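Local coordinates for Glyco_hydro_cc domain-containing protein (Cryptococcus neoformans, PDB 6UBC) that binds oligosaccharides, probably of the beta-1,3-glucan type, as a member of glycoside hydrolase family 128, subgroup VII, at residues Ser213-His218 against Trp421-Asn426; Ala227-Ser232 against Ala236-Met241; Ala258-Thr263 against Asp295-Pro300; Glu370-Asp375 against Glu415-Glu420. All coordinates share one frame; numbering follows the deposited sequence.

Interaction 1 (Ser213-His218 against Trp421-Asn426)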
loop_
_atom_site.group_PDB
_atom_site.type_symbol
_atom_site.label_atom_id
_atom_site.label_comp_id
_atom_site.label_asym_id
_atom_site.label_seq_id
_atom_site.Cartn_x
_atom_site.Cartn_y
_atom_site.Cartn_z
ATOM N N SER A 213 17.534 -4.155 -0.041
ATOM C CA SER A 213 18.842 -4.704 -0.450
ATOM C C SER A 213 18.603 -6.150 -0.907
ATOM O O SER A 213 19.362 -6.635 -1.765
ATOM C CB SER A 213 19.893 -4.572 0.577
ATOM O OG SER A 213 19.513 -5.235 1.753
ATOM N N PHE A 214 17.616 -6.836 -0.338
ATOM C CA PHE A 214 17.336 -8.268 -0.630
ATOM C C PHE A 214 16.511 -8.429 -1.894
ATOM O O PHE A 214 16.746 -9.430 -2.628
ATOM C CB PHE A 214 16.634 -9.002 0.503
ATOM C CG PHE A 214 17.458 -9.155 1.748
ATOM C CD1 PHE A 214 18.362 -10.194 1.902
ATOM C CD2 PHE A 214 17.320 -8.235 2.782
ATOM C CE1 PHE A 214 19.105 -10.314 3.081
ATOM C CE2 PHE A 214 18.067 -8.362 3.962
ATOM C CZ PHE A 214 18.964 -9.394 4.109
ATOM N N LEU A 215 15.583 -7.519 -2.168
ATOM C CA LEU A 215 14.598 -7.717 -3.271
ATOM C C LEU A 215 15.030 -6.988 -4.544
ATOM O O LEU A 215 14.368 -7.148 -5.592
ATOM C CB LEU A 215 13.197 -7.281 -2.854
ATOM C CG LEU A 215 12.632 -7.918 -1.578
ATOM C CD1 LEU A 215 11.209 -7.423 -1.310
ATOM C CD2 LEU A 215 12.630 -9.404 -1.603
ATOM N N GLN A 216 16.064 -6.175 -4.442
ATOM C CA GLN A 216 16.553 -5.339 -5.557
ATOM C C GLN A 216 16.674 -6.204 -6.826
ATOM O O GLN A 216 17.108 -7.382 -6.820
ATOM C CB GLN A 216 17.837 -4.584 -5.214
ATOM C CG GLN A 216 18.988 -5.528 -4.955
ATOM C CD GLN A 216 20.275 -4.799 -4.673
ATOM O OE1 GLN A 216 20.754 -4.082 -5.559
ATOM N NE2 GLN A 216 20.865 -5.044 -3.501
ATOM N N GLY A 217 16.235 -5.618 -7.923
ATOM C CA GLY A 217 16.255 -6.284 -9.225
ATOM C C GLY A 217 14.958 -7.052 -9.470
ATOM O O GLY A 217 14.767 -7.529 -10.572
ATOM N N HIS A 218 14.070 -7.247 -8.511
ATOM C CA HIS A 218 12.831 -8.049 -8.749
ATOM C C HIS A 218 11.576 -7.249 -8.354
ATOM O O HIS A 218 10.543 -7.852 -8.245
ATOM C CB HIS A 218 12.876 -9.385 -8.003
ATOM C CG HIS A 218 14.055 -10.229 -8.298
ATOM N ND1 HIS A 218 14.091 -11.060 -9.405
ATOM C CD2 HIS A 218 15.198 -10.410 -7.582
ATOM C CE1 HIS A 218 15.255 -11.704 -9.384
ATOM N NE2 HIS A 218 15.971 -11.292 -8.253
ATOM N N TRP A 421 5.417 -14.069 9.828
ATOM C CA TRP A 421 5.200 -13.151 8.691
ATOM C C TRP A 421 6.415 -12.211 8.508
ATOM O O TRP A 421 6.666 -11.740 7.359
ATOM C CB TRP A 421 3.876 -12.390 8.909
ATOM C CG TRP A 421 3.512 -11.583 7.685
ATOM C CD1 TRP A 421 3.855 -10.309 7.419
ATOM C CD2 TRP A 421 3.034 -12.123 6.445
ATOM N NE1 TRP A 421 3.455 -9.948 6.161
ATOM C CE2 TRP A 421 2.960 -11.058 5.531
ATOM C CE3 TRP A 421 2.563 -13.382 6.042
ATOM C CZ2 TRP A 421 2.552 -11.214 4.205
ATOM C CZ3 TRP A 421 2.120 -13.540 4.735
ATOM C CH2 TRP A 421 2.101 -12.464 3.822
ATOM N N ASP A 422 7.224 -11.953 9.543
ATOM C CA ASP A 422 8.373 -11.023 9.392
ATOM C C ASP A 422 9.180 -11.408 8.137
ATOM O O ASP A 422 9.481 -12.605 7.966
ATOM C CB ASP A 422 9.301 -11.027 10.615
ATOM C CG ASP A 422 8.821 -10.341 11.886
ATOM O OD1 ASP A 422 7.888 -9.579 11.809
ATOM O OD2 ASP A 422 9.388 -10.664 12.948
ATOM N N MET A 423 9.467 -10.429 7.274
ATOM C CA MET A 423 10.315 -10.654 6.080
ATOM C C MET A 423 11.790 -10.661 6.496
ATOM O O MET A 423 12.563 -11.361 5.840
ATOM C CB MET A 423 10.044 -9.551 5.052
ATOM C CG MET A 423 10.979 -9.590 3.818
ATOM S SD MET A 423 10.195 -8.476 2.574
ATOM C CE MET A 423 9.096 -9.640 1.783
ATOM N N ILE A 424 12.156 -9.814 7.467
ATOM C CA ILE A 424 13.552 -9.617 7.958
ATOM C C ILE A 424 13.597 -9.937 9.450
ATOM O O ILE A 424 12.680 -9.522 10.212
ATOM C CB ILE A 424 14.077 -8.200 7.647
ATOM C CG1 ILE A 424 13.923 -7.773 6.179
ATOM C CG2 ILE A 424 15.526 -8.085 8.125
ATOM C CD1 ILE A 424 14.780 -8.561 5.194
ATOM N N SER A 425 14.619 -10.660 9.885
ATOM C CA SER A 425 14.808 -11.003 11.303
ATOM C C SER A 425 16.316 -11.032 11.602
ATOM O O SER A 425 17.077 -11.709 10.873
ATOM C CB SER A 425 14.139 -12.274 11.588
ATOM O OG SER A 425 14.313 -12.573 12.963
ATOM N N ASN A 426 16.760 -10.172 12.512
ATOM C CA ASN A 426 18.207 -10.006 12.829
ATOM C C ASN A 426 19.016 -9.832 11.522
ATOM O O ASN A 426 20.031 -10.499 11.388
ATOM C CB ASN A 426 18.716 -11.162 13.695
ATOM C CG ASN A 426 17.988 -11.241 15.023
ATOM O OD1 ASN A 426 17.556 -12.316 15.420
ATOM N ND2 ASN A 426 17.792 -10.113 15.693
#

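Interaction 2 (Ala227-Ser232 against Ala236-Met241)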
loop_
_atom_site.group_PDB
_atom_site.type_symbol
_atom_site.label_atom_id
_atom_site.label_comp_id
_atom_site.label_asym_id
_atom_site.label_seq_id
_atom_site.Cartn_x
_atom_site.Cartn_y
_atom_site.Cartn_z
ATOM N N ALA A 227 7.604 10.466 4.180
ATOM C CA ALA A 227 7.323 11.397 3.070
ATOM C C ALA A 227 8.116 10.972 1.836
ATOM O O ALA A 227 7.523 10.941 0.699
ATOM C CB ALA A 227 7.611 12.846 3.510
ATOM N N THR A 228 9.387 10.636 2.038
ATOM C CA THR A 228 10.307 10.108 1.020
ATOM C C THR A 228 10.954 8.868 1.597
ATOM O O THR A 228 11.408 8.939 2.727
ATOM C CB THR A 228 11.356 11.168 0.630
ATOM O OG1 THR A 228 10.703 12.387 0.237
ATOM C CG2 THR A 228 12.263 10.657 -0.463
ATOM N N PRO A 229 11.085 7.737 0.882
ATOM C CA PRO A 229 11.772 6.601 1.476
ATOM C C PRO A 229 13.214 6.956 1.811
ATOM O O PRO A 229 13.859 7.557 0.974
ATOM C CB PRO A 229 11.657 5.524 0.400
ATOM C CG PRO A 229 10.387 5.915 -0.328
ATOM C CD PRO A 229 10.499 7.423 -0.438
ATOM N N SER A 230 13.701 6.455 2.945
ATOM C CA SER A 230 15.084 6.689 3.398
ATOM C C SER A 230 16.013 5.749 2.637
ATOM O O SER A 230 17.202 6.072 2.463
ATOM C CB SER A 230 15.190 6.506 4.886
ATOM O OG SER A 230 14.738 5.220 5.247
ATOM N N GLY A 231 15.485 4.592 2.228
ATOM C CA GLY A 231 16.220 3.561 1.495
ATOM C C GLY A 231 16.173 3.871 0.010
ATOM O O GLY A 231 15.493 4.798 -0.405
ATOM N N SER A 232 16.934 3.134 -0.762
ATOM C CA SER A 232 17.002 3.393 -2.210
ATOM C C SER A 232 17.342 2.067 -2.840
ATOM O O SER A 232 17.993 1.220 -2.191
ATOM C CB SER A 232 17.977 4.522 -2.585
ATOM O OG SER A 232 19.301 4.310 -2.119
ATOM N N ALA A 236 14.084 0.386 -9.417
ATOM C CA ALA A 236 12.749 0.516 -8.802
ATOM C C ALA A 236 12.465 1.993 -8.506
ATOM O O ALA A 236 13.389 2.762 -8.293
ATOM C CB ALA A 236 12.714 -0.318 -7.540
ATOM N N SER A 237 11.196 2.375 -8.436
ATOM C CA SER A 237 10.808 3.789 -8.136
ATOM C C SER A 237 10.472 3.962 -6.643
ATOM O O SER A 237 9.621 3.208 -6.121
ATOM C CB SER A 237 9.654 4.171 -8.982
ATOM O OG SER A 237 9.988 4.011 -10.360
ATOM N N ALA A 238 11.089 4.948 -5.987
ATOM C CA ALA A 238 10.656 5.445 -4.664
ATOM C C ALA A 238 9.252 5.990 -4.776
ATOM O O ALA A 238 8.990 6.833 -5.669
ATOM C CB ALA A 238 11.575 6.533 -4.177
ATOM N N VAL A 239 8.378 5.608 -3.846
ATOM C CA VAL A 239 7.000 6.134 -3.804
ATOM C C VAL A 239 6.886 6.985 -2.552
ATOM O O VAL A 239 7.259 6.538 -1.455
ATOM C CB VAL A 239 6.029 4.950 -3.780
ATOM C CG1 VAL A 239 4.613 5.386 -3.490
ATOM C CG2 VAL A 239 6.134 4.146 -5.063
ATOM N N ASN A 240 6.389 8.206 -2.694
ATOM C CA ASN A 240 6.227 9.149 -1.571
ATOM C C ASN A 240 4.897 8.854 -0.875
ATOM O O ASN A 240 3.979 8.211 -1.451
ATOM C CB ASN A 240 6.301 10.610 -2.028
ATOM C CG ASN A 240 7.613 10.974 -2.681
ATOM O OD1 ASN A 240 7.787 10.708 -3.862
ATOM N ND2 ASN A 240 8.563 11.542 -1.937
ATOM N N MET A 241 4.764 9.314 0.350
ATOM C CA MET A 241 3.534 9.037 1.120
ATOM C C MET A 241 3.263 10.125 2.142
ATOM O O MET A 241 4.224 10.699 2.677
ATOM C CB MET A 241 3.666 7.709 1.866
ATOM C CG MET A 241 2.500 7.383 2.736
ATOM S SD MET A 241 2.407 5.600 3.051
ATOM C CE MET A 241 0.990 5.571 4.166
#

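Interaction 3 (Ala258-Thr263 against Asp295-Pro300)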
loop_
_atom_site.group_PDB
_atom_site.type_symbol
_atom_site.label_atom_id
_atom_site.label_comp_id
_atom_site.label_asym_id
_atom_site.label_seq_id
_atom_site.Cartn_x
_atom_site.Cartn_y
_atom_site.Cartn_z
ATOM N N ALA A 258 7.672 16.762 6.746
ATOM C CA ALA A 258 8.577 16.413 5.625
ATOM C C ALA A 258 7.797 16.516 4.294
ATOM O O ALA A 258 8.390 16.881 3.237
ATOM C CB ALA A 258 9.193 15.039 5.844
ATOM N N PHE A 259 6.550 16.058 4.311
ATOM C CA PHE A 259 5.727 16.040 3.081
ATOM C C PHE A 259 5.526 17.483 2.602
ATOM O O PHE A 259 5.645 17.750 1.451
ATOM C CB PHE A 259 4.377 15.361 3.324
ATOM C CG PHE A 259 3.711 15.023 2.012
ATOM C CD1 PHE A 259 3.998 13.833 1.359
ATOM C CD2 PHE A 259 2.896 15.942 1.370
ATOM C CE1 PHE A 259 3.478 13.544 0.114
ATOM C CE2 PHE A 259 2.323 15.610 0.151
ATOM C CZ PHE A 259 2.639 14.427 -0.483
ATOM N N LYS A 260 5.175 18.358 3.509
ATOM C CA LYS A 260 4.972 19.792 3.168
ATOM C C LYS A 260 6.288 20.407 2.658
ATOM O O LYS A 260 6.151 21.308 1.838
ATOM C CB LYS A 260 4.395 20.543 4.356
ATOM C CG LYS A 260 3.031 20.084 4.803
ATOM C CD LYS A 260 2.408 21.006 5.789
ATOM C CE LYS A 260 1.188 21.703 5.206
ATOM N NZ LYS A 260 1.098 23.127 5.629
ATOM N N ALA A 261 7.497 19.906 2.993
ATOM C CA ALA A 261 8.778 20.490 2.512
ATOM C C ALA A 261 9.201 19.909 1.165
ATOM O O ALA A 261 10.287 20.257 0.706
ATOM C CB ALA A 261 9.887 20.315 3.537
ATOM N N LEU A 262 8.437 19.011 0.553
ATOM C CA LEU A 262 8.838 18.497 -0.763
ATOM C C LEU A 262 8.924 19.713 -1.703
ATOM O O LEU A 262 8.083 20.626 -1.563
ATOM C CB LEU A 262 7.838 17.432 -1.235
ATOM C CG LEU A 262 7.846 16.149 -0.382
ATOM C CD1 LEU A 262 6.728 15.205 -0.828
ATOM C CD2 LEU A 262 9.182 15.458 -0.437
ATOM N N THR A 263 9.948 19.725 -2.550
ATOM C CA THR A 263 10.188 20.779 -3.572
ATOM C C THR A 263 10.343 20.084 -4.916
ATOM O O THR A 263 10.424 20.744 -5.926
ATOM C CB THR A 263 11.378 21.678 -3.176
ATOM O OG1 THR A 263 12.562 20.908 -2.931
ATOM C CG2 THR A 263 11.061 22.526 -1.957
ATOM N N ASP A 295 -7.047 17.456 -0.368
ATOM C CA ASP A 295 -7.255 18.500 -1.381
ATOM C C ASP A 295 -6.163 19.568 -1.271
ATOM O O ASP A 295 -5.625 19.939 -2.318
ATOM C CB ASP A 295 -8.646 19.122 -1.322
ATOM C CG ASP A 295 -9.658 18.261 -2.073
ATOM O OD1 ASP A 295 -9.244 17.606 -3.069
ATOM O OD2 ASP A 295 -10.796 18.228 -1.634
ATOM N N SER A 296 -5.755 19.938 -0.065
ATOM C CA SER A 296 -4.821 21.065 0.127
ATOM C C SER A 296 -3.383 20.649 -0.064
ATOM O O SER A 296 -2.596 21.498 -0.459
ATOM C CB SER A 296 -4.998 21.668 1.477
ATOM O OG SER A 296 -4.492 20.815 2.488
ATOM N N THR A 297 -3.011 19.417 0.247
ATOM C CA THR A 297 -1.603 18.995 0.472
ATOM C C THR A 297 -1.143 17.891 -0.486
ATOM O O THR A 297 -0.025 17.962 -0.933
ATOM C CB THR A 297 -1.443 18.621 1.949
ATOM O OG1 THR A 297 -1.845 19.746 2.717
ATOM C CG2 THR A 297 -0.038 18.269 2.368
ATOM N N ILE A 298 -2.026 16.932 -0.843
ATOM C CA ILE A 298 -1.722 15.844 -1.800
ATOM C C ILE A 298 -2.113 16.270 -3.227
ATOM O O ILE A 298 -1.219 16.250 -4.137
ATOM C CB ILE A 298 -2.439 14.553 -1.356
ATOM C CG1 ILE A 298 -1.791 13.969 -0.092
ATOM C CG2 ILE A 298 -2.390 13.548 -2.492
ATOM C CD1 ILE A 298 -2.602 12.829 0.546
ATOM N N ALA A 299 -3.363 16.643 -3.435
ATOM C CA ALA A 299 -3.922 16.972 -4.783
ATOM C C ALA A 299 -3.071 17.957 -5.590
ATOM O O ALA A 299 -2.932 17.764 -6.805
ATOM C CB ALA A 299 -5.318 17.459 -4.645
ATOM N N PRO A 300 -2.481 19.032 -5.018
ATOM C CA PRO A 300 -1.721 19.971 -5.845
ATOM C C PRO A 300 -0.636 19.309 -6.707
ATOM O O PRO A 300 -0.303 19.838 -7.769
ATOM C CB PRO A 300 -1.134 20.941 -4.802
ATOM C CG PRO A 300 -2.127 20.925 -3.669
ATOM C CD PRO A 300 -2.520 19.457 -3.608
#

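Interaction 4 (Glu370-Asp375 against Glu415-Glu420)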
loop_
_atom_site.group_PDB
_atom_site.type_symbol
_atom_site.label_atom_id
_atom_site.label_comp_id
_atom_site.label_asym_id
_atom_site.label_seq_id
_atom_site.Cartn_x
_atom_site.Cartn_y
_atom_site.Cartn_z
ATOM N N GLU A 370 -0.366 -2.976 1.103
ATOM C CA GLU A 370 0.019 -3.885 2.211
ATOM C C GLU A 370 -0.805 -5.142 2.034
ATOM O O GLU A 370 -2.048 -5.019 1.915
ATOM C CB GLU A 370 -0.282 -3.289 3.588
ATOM C CG GLU A 370 0.539 -2.096 3.957
ATOM C CD GLU A 370 0.194 -1.406 5.243
ATOM O OE1 GLU A 370 -0.598 -1.981 6.057
ATOM O OE2 GLU A 370 0.701 -0.250 5.439
ATOM N N PHE A 371 -0.200 -6.303 1.966
ATOM C CA PHE A 371 -0.959 -7.545 2.199
ATOM C C PHE A 371 -0.274 -8.410 3.232
ATOM O O PHE A 371 0.937 -8.306 3.414
ATOM C CB PHE A 371 -1.143 -8.363 0.934
ATOM C CG PHE A 371 0.068 -9.010 0.330
ATOM C CD1 PHE A 371 0.486 -10.258 0.767
ATOM C CD2 PHE A 371 0.794 -8.363 -0.655
ATOM C CE1 PHE A 371 1.626 -10.831 0.222
ATOM C CE2 PHE A 371 1.958 -8.910 -1.158
ATOM C CZ PHE A 371 2.349 -10.153 -0.727
ATOM N N ALA A 372 -1.093 -9.181 3.928
ATOM C CA ALA A 372 -0.646 -10.115 4.975
ATOM C C ALA A 372 -1.613 -11.261 5.119
ATOM O O ALA A 372 -2.798 -11.053 4.906
ATOM C CB ALA A 372 -0.425 -9.398 6.272
ATOM N N CYS A 373 -1.102 -12.425 5.541
ATOM C CA CYS A 373 -1.927 -13.605 5.884
ATOM C C CYS A 373 -2.545 -13.350 7.259
ATOM O O CYS A 373 -1.815 -13.406 8.282
ATOM C CB CYS A 373 -1.099 -14.870 5.879
ATOM S SG CYS A 373 -2.088 -16.392 5.892
ATOM N N VAL A 374 -3.840 -13.132 7.303
ATOM C CA VAL A 374 -4.614 -12.880 8.542
ATOM C C VAL A 374 -5.958 -13.577 8.389
ATOM O O VAL A 374 -6.648 -13.336 7.392
ATOM C CB VAL A 374 -4.814 -11.386 8.804
ATOM C CG1 VAL A 374 -5.633 -11.115 10.035
ATOM C CG2 VAL A 374 -3.522 -10.605 8.849
ATOM N N ASP A 375 -6.382 -14.305 9.410
ATOM C CA ASP A 375 -7.770 -14.832 9.469
ATOM C C ASP A 375 -8.667 -13.746 10.045
ATOM O O ASP A 375 -8.620 -13.490 11.256
ATOM C CB ASP A 375 -7.768 -16.151 10.234
ATOM C CG ASP A 375 -9.165 -16.711 10.325
ATOM O OD1 ASP A 375 -10.083 -16.088 9.782
ATOM O OD2 ASP A 375 -9.297 -17.741 10.973
ATOM N N GLU A 415 3.194 -3.425 11.556
ATOM C CA GLU A 415 3.087 -3.891 12.961
ATOM C C GLU A 415 1.870 -4.775 13.079
ATOM O O GLU A 415 0.993 -4.699 12.232
ATOM C CB GLU A 415 2.930 -2.702 13.928
ATOM C CG GLU A 415 4.273 -2.083 14.316
ATOM C CD GLU A 415 5.410 -3.095 14.330
ATOM O OE1 GLU A 415 5.191 -4.221 14.875
ATOM O OE2 GLU A 415 6.477 -2.806 13.740
ATOM N N GLY A 416 1.826 -5.567 14.131
ATOM C CA GLY A 416 0.628 -6.349 14.498
ATOM C C GLY A 416 0.497 -7.641 13.719
ATOM O O GLY A 416 -0.636 -8.147 13.635
ATOM N N LEU A 417 1.568 -8.118 13.067
ATOM C CA LEU A 417 1.436 -9.426 12.394
ATOM C C LEU A 417 2.340 -10.420 13.079
ATOM O O LEU A 417 3.033 -10.073 13.997
ATOM C CB LEU A 417 1.777 -9.273 10.923
ATOM C CG LEU A 417 0.918 -8.273 10.195
ATOM C CD1 LEU A 417 1.592 -7.879 8.889
ATOM C CD2 LEU A 417 -0.517 -8.802 9.997
ATOM N N SER A 418 2.317 -11.668 12.642
ATOM C CA SER A 418 2.983 -12.766 13.375
ATOM C C SER A 418 4.482 -12.689 13.163
ATOM O O SER A 418 4.931 -12.225 12.115
ATOM C CB SER A 418 2.468 -14.095 12.881
ATOM O OG SER A 418 2.916 -14.372 11.555
ATOM N N PRO A 419 5.282 -13.251 14.072
ATOM C CA PRO A 419 6.710 -13.330 13.850
ATOM C C PRO A 419 7.088 -14.126 12.577
ATOM O O PRO A 419 8.056 -13.788 11.912
ATOM C CB PRO A 419 7.191 -14.113 15.067
ATOM C CG PRO A 419 6.161 -13.830 16.120
ATOM C CD PRO A 419 4.854 -13.816 15.371
ATOM N N GLU A 420 6.263 -15.113 12.236
ATOM C CA GLU A 420 6.447 -15.955 11.031
ATOM C C GLU A 420 6.228 -15.110 9.754
ATOM O O GLU A 420 6.841 -15.407 8.731
ATOM C CB GLU A 420 5.556 -17.194 11.085
ATOM C CG GLU A 420 5.877 -18.134 12.224
ATOM C CD GLU A 420 5.057 -17.954 13.497
ATOM O OE1 GLU A 420 4.428 -16.901 13.664
ATOM O OE2 GLU A 420 5.063 -18.889 14.289
HETATM O O HOH W 1 0.627 -12.923 9.890
#

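Interaction 1 (Ser213-His218 against Trp421-Asn426)
Ile424 and Phe214 approach each other from opposite directions, and on the isoleucine side a single methyl, CD1, does the touching. From CB of Ile424, the CG1 branch leaves opposite its own carbonyl carbon and beside its backbone N (chi1 -52°). Rotation about CB-CG1 (chi2 -67°) then carries CD1 out to the phenyl ring. There CD1 lies 3.5 Å from Phe214 CE2, and its distance to Phe214 CD2 is also 3.5 Å, so the methyl straddles one side bond of the ring. It comes in obliquely to the ring plane. A second apolar pair lies next to the first: the tips of Leu215 and Met423 point at each other, with CD1 of Leu215 4.1 Å from SD of Met423. The Met423 chain runs extended from CB through CG to SD and bends only at its last torsion (chi3 -87°). No hydrogen bond joins the two segments, and the 139 Å² they bury is apolar packing. Within 213-218, Gln216 NE2 bonds Ser213 O at 2.8 Å, where the helix ends in a type II turn. Leu429 of strand 428-429 touches Phe214, Met423 and Ile424 alike. Helix 431-441 adds Leu437 against Leu215 and Tyr436 against Met423, so helix 212-215 packs on both that helix and the hairpin of strands 424-425 and 428-429.

Interaction 2 (Ala227-Ser232 against Ala236-Met241)
Rotation about chi1 of Asn240 (-60°) sets CG beside its own backbone N and opposite its carbonyl carbon, which brings the amide to the carbonyl of Ala227. Asn240 ND2 donates to Ala227 O over 2.9 Å, with a bent N-H...O angle of 141°. The same oxygen accepts a second bond from Met241 N, 3.2 Å away and somewhat straighter at 153°. The two donors reach Ala227 O from opposite faces of its carbonyl plane, so this one oxygen is gripped from both sides. Met241 also returns a contact: its carbonyl O lies 3.2 Å from Ala227 CA, a CA-H...O contact. Further along, the ring of Pro229 takes over. Its CG rests 3.4 Å from Val239 O, while its CD meets Ala238 CB at 4.0 Å, so the ring packs against the strand's backbone and a methyl together. Outside the pair, Asp224 accepts from Ser230 N and Asp209 from Gly231 N, holding the far part of the loop. Strand 237-241 runs parallel to 221-223 and to 268-270, and the loop that joins 221-223 to 237-241 folds back over strand 237-241. This is a parallel strand-to-strand connection of a (beta/alpha)8 barrel made by a loop with no helix in it.

Interaction 3 (Ala258-Thr263 against Asp295-Pro300)
Thr297 and Phe259 give up the largest areas to this contact, about 59 and 56 Å², and Lys260 adds 25 Å². The Phe259 ring is sent toward the facing helix by a chi1 of -165°, with CG lying opposite the backbone N. Its leading edge then meets Thr297 at two points. CE2 of Phe259 lies 3.5 Å from the carbonyl O of Thr297, and that oxygen sits at the ring's edge in its plane. Next to it, CD2 of Phe259 packs 3.9 Å from Thr297 CG2. One face of the ring is occupied from its own segment by Leu262 CD1, which stands 3.7 Å above the plane, displaced from the ring centre. Lys260 contributes only the aliphatic start of its chain, its CG being 4.3 Å from Thr297 CG2. At chi1 -56° Thr297 turns its methyl to this interface and its hydroxyl elsewhere: OG1 is hydrogen-bonded to Ser296 OG at 2.9 Å, where either may be the donor. Deeper in the fold, Phe259 and Ile298 both touch Ile269 of strand 268-270, so the two helices, 250-260 and 287-298, meet over the same strand. No hydrogen bond crosses between the segments. Apolar packing dominates, and the weakly positive C-H edge of the aromatic ring facing a carbonyl oxygen probably adds a modest electrostatic attraction.

Interaction 4 (Glu370-Asp375 against Glu415-Glu420)
This is a buried apolar contact, supplemented by one water, in which Leu417 of the loop following strand 406-411 packs on Ala372 and Val374 of strand 366-375. The two methyls of Leu417 divide the work. CD1 meets the methyl CB of Ala372 at 3.6 Å, and CD2 lies 3.7 Å from Val374 CG2. CD2 is also 3.8 Å from Ala372 CB, so the forked end of the leucine clasps the alanine. Val374 presents CG2 because its other branch, CG1, is opposite the backbone N (chi1 178°), and its side chain crosses that of Leu417 at about a right angle. Between the backbones, a water donates to Cys373 O over 3.0 Å and accepts a weak bond from Ser418 N at 3.5 Å, tying the loop to the strand where no direct hydrogen bond does. Around it, Cys373 is disulfide-bonded to Cys383, and Ser418 OG is hydrogen-bonded to Cys383 O, so the loop is also held to Cys383, just after the short strand 381-382. On the same strand as Ala372, Glu370 hydrogen-bonds Trp225, and its carboxylate lies close to that of Glu273, a pair of like charges. A glutamate on the seventh strand paired with one just after the fourth is the arrangement of clan GH-A (beta/alpha)8 barrels, consistent with a glycan-binding cleft beside this loop.

From the N terminus, residues 213-218 open interaction 1, which closes only at 421-426, ties helix 212-215 to strand 424-425 and so encloses the other three. Within that span interaction 2 closes a short loop between strands 221-223 and 237-241. Interaction 3 follows, joining helices 250-260 and 287-298 and closing the loop that runs through strand 268-270. Interaction 4 comes last, fastening a late loop to strand 366-375. These three lie in series and none cross. Interactions 2 and 3 touch, with Ala227 and Met241 against Phe259. Interactions 1 and 4 touch as well, through Trp421 on Ala372. Interactions 3 and 4 lie on opposite sides of the chain's centre, about 31 Å apart between centres.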